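PDB 4CH7: siroheme decarboxylase from Hydrogenobacter thermophilus, which catalyses the decarboxylation of siroheme to 12,18-didecarboxysiroheme, releasing two molecules of carbon dioxide, in the biosynthesis of heme d1. Local coordinates for residues Ala70-Arg75 with Val129-Val134. Sequence-based numbering, arbitrary orientation.
Sequences AFKVDR and VKDYLV
Ala-70 and Leu-133 form an antiparallel hydrogen-bonded pair: Leu-133 N gives its hydrogen to Ala-70 O at 2.8 Å, and Ala-70 N returns a bond to Leu-133 O at 3.1 Å. A third backbone bond runs from Lys-72 N to Asp-131 O (3.0 Å). Beside it the two side chains lie alongside each other, pointing the same way. The lysine chain bends at chi2 (136°) and chi3 (58°), laying CE 3.3 Å from Asp-131 OD2, while NZ makes a long salt bridge to the same oxygen; opposite charges suit two partly exposed residues here, and Lys-72 also makes a cation-pi contact with Phe-101. Strands 65-71 and 132-139 end the sheet order, and their pairing closes an eight-stranded antiparallel barrel of the dimeric alpha/beta-barrel kind, here built within a single chain. On one face the small Ala-70 CB fits against Leu-133 CB at 3.8 Å. On the other, Phe-71 and Tyr-132 form a non-hydrogen-bonded pair, with Phe-71 CD1 3.5 Å from Tyr-132 CB. Buried Phe-71 packs edge-to-face with Phe-105; partly exposed Tyr-132 leads its ring away, onto helix 116-126. Val-129 uses both branches: CG1, anti to the backbone N (chi1 177°), lies 3.5 Å from Lys-72 O, and CG2 meets Phe-71 CD2 (4.0 Å) and Val-73 CG2. Helix 75-87 packs on Phe-71 and Val-73 through Val-81.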
ATOM      1  N   ALA A  70      15.691   0.973  -2.142  1.00 42.74           N
ATOM      2  CA  ALA A  70      16.378   0.416  -3.302  1.00 49.32           C
ATOM      3  C   ALA A  70      17.757  -0.086  -2.896  1.00 47.98           C
ATOM      4  O   ALA A  70      18.525   0.652  -2.288  1.00 44.23           O
ATOM      5  CB  ALA A  70      16.502   1.461  -4.392  1.00 44.52           C
ATOM      6  N   PHE A  71      18.065  -1.337  -3.228  1.00 45.42           N
ATOM      7  CA  PHE A  71      19.375  -1.911  -2.928  1.00 48.46           C
ATOM      8  C   PHE A  71      20.204  -2.085  -4.196  1.00 57.33           C
ATOM      9  O   PHE A  71      19.678  -2.475  -5.241  1.00 54.37           O
ATOM     10  CB  PHE A  71      19.225  -3.273  -2.245  1.00 51.53           C
ATOM     11  CG  PHE A  71      18.958  -3.195  -0.766  1.00 45.98           C
ATOM     12  CD1 PHE A  71      18.710  -1.976  -0.146  1.00 47.48           C
ATOM     13  CD2 PHE A  71      18.968  -4.348   0.007  1.00 46.78           C
ATOM     14  CE1 PHE A  71      18.467  -1.908   1.222  1.00 52.16           C
ATOM     15  CE2 PHE A  71      18.728  -4.291   1.373  1.00 56.56           C
ATOM     16  CZ  PHE A  71      18.476  -3.069   1.982  1.00 50.93           C
ATOM     17  N   LYS A  72      21.499  -1.788  -4.109  1.00 56.04           N
ATOM     18  CA  LYS A  72      22.413  -2.148  -5.188  1.00 54.77           C
ATOM     19  C   LYS A  72      23.050  -3.495  -4.877  1.00 60.56           C
ATOM     20  O   LYS A  72      23.991  -3.587  -4.088  1.00 58.27           O
ATOM     21  CB  LYS A  72      23.485  -1.081  -5.416  1.00 60.77           C
ATOM     22  CG  LYS A  72      24.537  -1.483  -6.443  1.00 64.42           C
ATOM     23  CD  LYS A  72      24.858  -0.349  -7.401  1.00 64.66           C
ATOM     24  CE  LYS A  72      25.357   0.878  -6.666  1.00 72.62           C
ATOM     25  NZ  LYS A  72      25.763   1.957  -7.607  1.00 86.36           N
ATOM     26  N   VAL A  73      22.512  -4.540  -5.495  1.00 63.39           N
ATOM     27  CA  VAL A  73      22.997  -5.898  -5.301  1.00 64.19           C
ATOM     28  C   VAL A  73      23.464  -6.417  -6.651  1.00 73.12           C
ATOM     29  O   VAL A  73      22.884  -6.066  -7.673  1.00 71.69           O
ATOM     30  CB  VAL A  73      21.865  -6.806  -4.802  1.00 64.67           C
ATOM     31  CG1 VAL A  73      22.414  -8.146  -4.350  1.00 65.10           C
ATOM     32  CG2 VAL A  73      21.101  -6.136  -3.673  1.00 62.97           C
ATOM     33  N   ASP A  74      24.504  -7.241  -6.690  1.00 77.98           N
ATOM     34  CA  ASP A  74      24.855  -7.836  -7.974  1.00 80.07           C
ATOM     35  C   ASP A  74      24.285  -9.243  -8.128  1.00 72.56           C
ATOM     36  O   ASP A  74      24.095  -9.957  -7.142  1.00 68.05           O
ATOM     37  CB  ASP A  74      26.356  -7.783  -8.261  1.00 79.05           C
ATOM     38  CG  ASP A  74      26.647  -7.451  -9.716  1.00 90.36           C
ATOM     39  OD1 ASP A  74      25.909  -7.949 -10.591  1.00 77.81           O
ATOM     40  OD2 ASP A  74      27.596  -6.683  -9.985  1.00101.84           O
ATOM     41  N   ARG A  75      24.012  -9.611  -9.378  1.00 83.72           N
ATOM     42  CA  ARG A  75      23.238 -10.800  -9.741  1.00 75.95           C
ATOM     43  C   ARG A  75      23.572 -12.076  -8.971  1.00 78.60           C
ATOM     44  O   ARG A  75      22.677 -12.863  -8.652  1.00 79.72           O
ATOM     45  CB  ARG A  75      23.378 -11.067 -11.240  1.00 85.83           C
ATOM     46  CG  ARG A  75      22.304 -11.973 -11.806  1.00 85.73           C
ATOM     47  CD  ARG A  75      21.002 -11.218 -11.984  1.00 88.34           C
ATOM     48  NE  ARG A  75      21.169 -10.076 -12.877  1.00 93.90           N
ATOM     49  CZ  ARG A  75      20.167  -9.418 -13.448  1.00 92.96           C
ATOM     50  NH1 ARG A  75      18.916  -9.792 -13.225  1.00 91.52           N
ATOM     51  NH2 ARG A  75      20.413  -8.391 -14.248  1.00 95.71           N
ATOM     52  N   VAL A 129      25.271  -4.891   1.638  1.00 65.87           N
ATOM     53  CA  VAL A 129      24.915  -3.982   0.557  1.00 61.35           C
ATOM     54  C   VAL A 129      25.425  -2.587   0.896  1.00 54.12           C
ATOM     55  O   VAL A 129      25.038  -2.013   1.915  1.00 46.54           O
ATOM     56  CB  VAL A 129      23.392  -3.941   0.340  1.00 60.87           C
ATOM     57  CG1 VAL A 129      23.036  -2.937  -0.744  1.00 55.42           C
ATOM     58  CG2 VAL A 129      22.874  -5.326  -0.018  1.00 55.66           C
ATOM     59  N   LYS A 130      26.297  -2.048   0.047  1.00 52.38           N
ATOM     60  CA  LYS A 130      26.941  -0.768   0.328  1.00 60.51           C
ATOM     61  C   LYS A 130      26.066   0.425  -0.047  1.00 64.76           C
ATOM     62  O   LYS A 130      25.906   1.361   0.740  1.00 60.01           O
ATOM     63  CB  LYS A 130      28.291  -0.675  -0.389  1.00 58.69           C
ATOM     64  CG  LYS A 130      29.168   0.455   0.116  1.00 68.01           C
ATOM     65  CD  LYS A 130      30.587   0.344  -0.412  1.00 68.54           C
ATOM     66  CE  LYS A 130      30.686   0.765  -1.867  1.00 79.73           C
ATOM     67  NZ  LYS A 130      32.089   0.682  -2.365  1.00 82.83           N
ATOM     68  N   ASP A 131      25.498   0.386  -1.247  1.00 61.33           N
ATOM     69  CA  ASP A 131      24.701   1.503  -1.738  1.00 61.33           C
ATOM     70  C   ASP A 131      23.210   1.199  -1.708  1.00 54.69           C
ATOM     71  O   ASP A 131      22.751   0.225  -2.309  1.00 59.49           O
ATOM     72  CB  ASP A 131      25.132   1.887  -3.154  1.00 68.72           C
ATOM     73  CG  ASP A 131      26.557   2.392  -3.210  1.00 74.53           C
ATOM     74  OD1 ASP A 131      26.978   3.090  -2.266  1.00 67.65           O
ATOM     75  OD2 ASP A 131      27.257   2.092  -4.199  1.00 85.97           O
ATOM     76  N   TYR A 132      22.458   2.039  -1.002  1.00 50.21           N
ATOM     77  CA  TYR A 132      21.006   1.908  -0.978  1.00 45.44           C
ATOM     78  C   TYR A 132      20.299   3.259  -0.962  1.00 49.66           C
ATOM     79  O   TYR A 132      20.902   4.290  -0.651  1.00 45.89           O
ATOM     80  CB  TYR A 132      20.537   1.037   0.194  1.00 50.43           C
ATOM     81  CG  TYR A 132      20.913   1.552   1.568  1.00 46.46           C
ATOM     82  CD1 TYR A 132      20.086   2.432   2.254  1.00 51.94           C
ATOM     83  CD2 TYR A 132      22.082   1.137   2.187  1.00 54.93           C
ATOM     84  CE1 TYR A 132      20.422   2.894   3.511  1.00 54.53           C
ATOM     85  CE2 TYR A 132      22.424   1.592   3.443  1.00 52.50           C
ATOM     86  CZ  TYR A 132      21.592   2.471   4.099  1.00 51.27           C
ATOM     87  OH  TYR A 132      21.934   2.928   5.350  1.00 57.54           O
ATOM     88  N   LEU A 133      19.015   3.242  -1.309  1.00 43.82           N
ATOM     89  CA  LEU A 133      18.218   4.459  -1.343  1.00 42.64           C
ATOM     90  C   LEU A 133      17.047   4.356  -0.375  1.00 46.28           C
ATOM     91  O   LEU A 133      16.453   3.287  -0.214  1.00 43.59           O
ATOM     92  CB  LEU A 133      17.700   4.719  -2.758  1.00 50.33           C
ATOM     93  CG  LEU A 133      18.752   4.892  -3.849  1.00 51.83           C
ATOM     94  CD1 LEU A 133      18.095   5.076  -5.201  1.00 45.27           C
ATOM     95  CD2 LEU A 133      19.664   6.061  -3.533  1.00 47.72           C
ATOM     96  N   VAL A 134      16.731   5.471   0.276  1.00 46.42           N
ATOM     97  CA  VAL A 134      15.578   5.542   1.161  1.00 49.61           C
ATOM     98  C   VAL A 134      14.675   6.674   0.687  1.00 43.27           C
ATOM     99  O   VAL A 134      14.903   7.845   1.008  1.00 42.33           O
ATOM    100  CB  VAL A 134      15.999   5.740   2.632  1.00 41.20           C
ATOM    101  CG1 VAL A 134      14.781   5.951   3.510  1.00 45.73           C
ATOM    102  CG2 VAL A 134      16.794   4.534   3.116  1.00 43.39           C
TER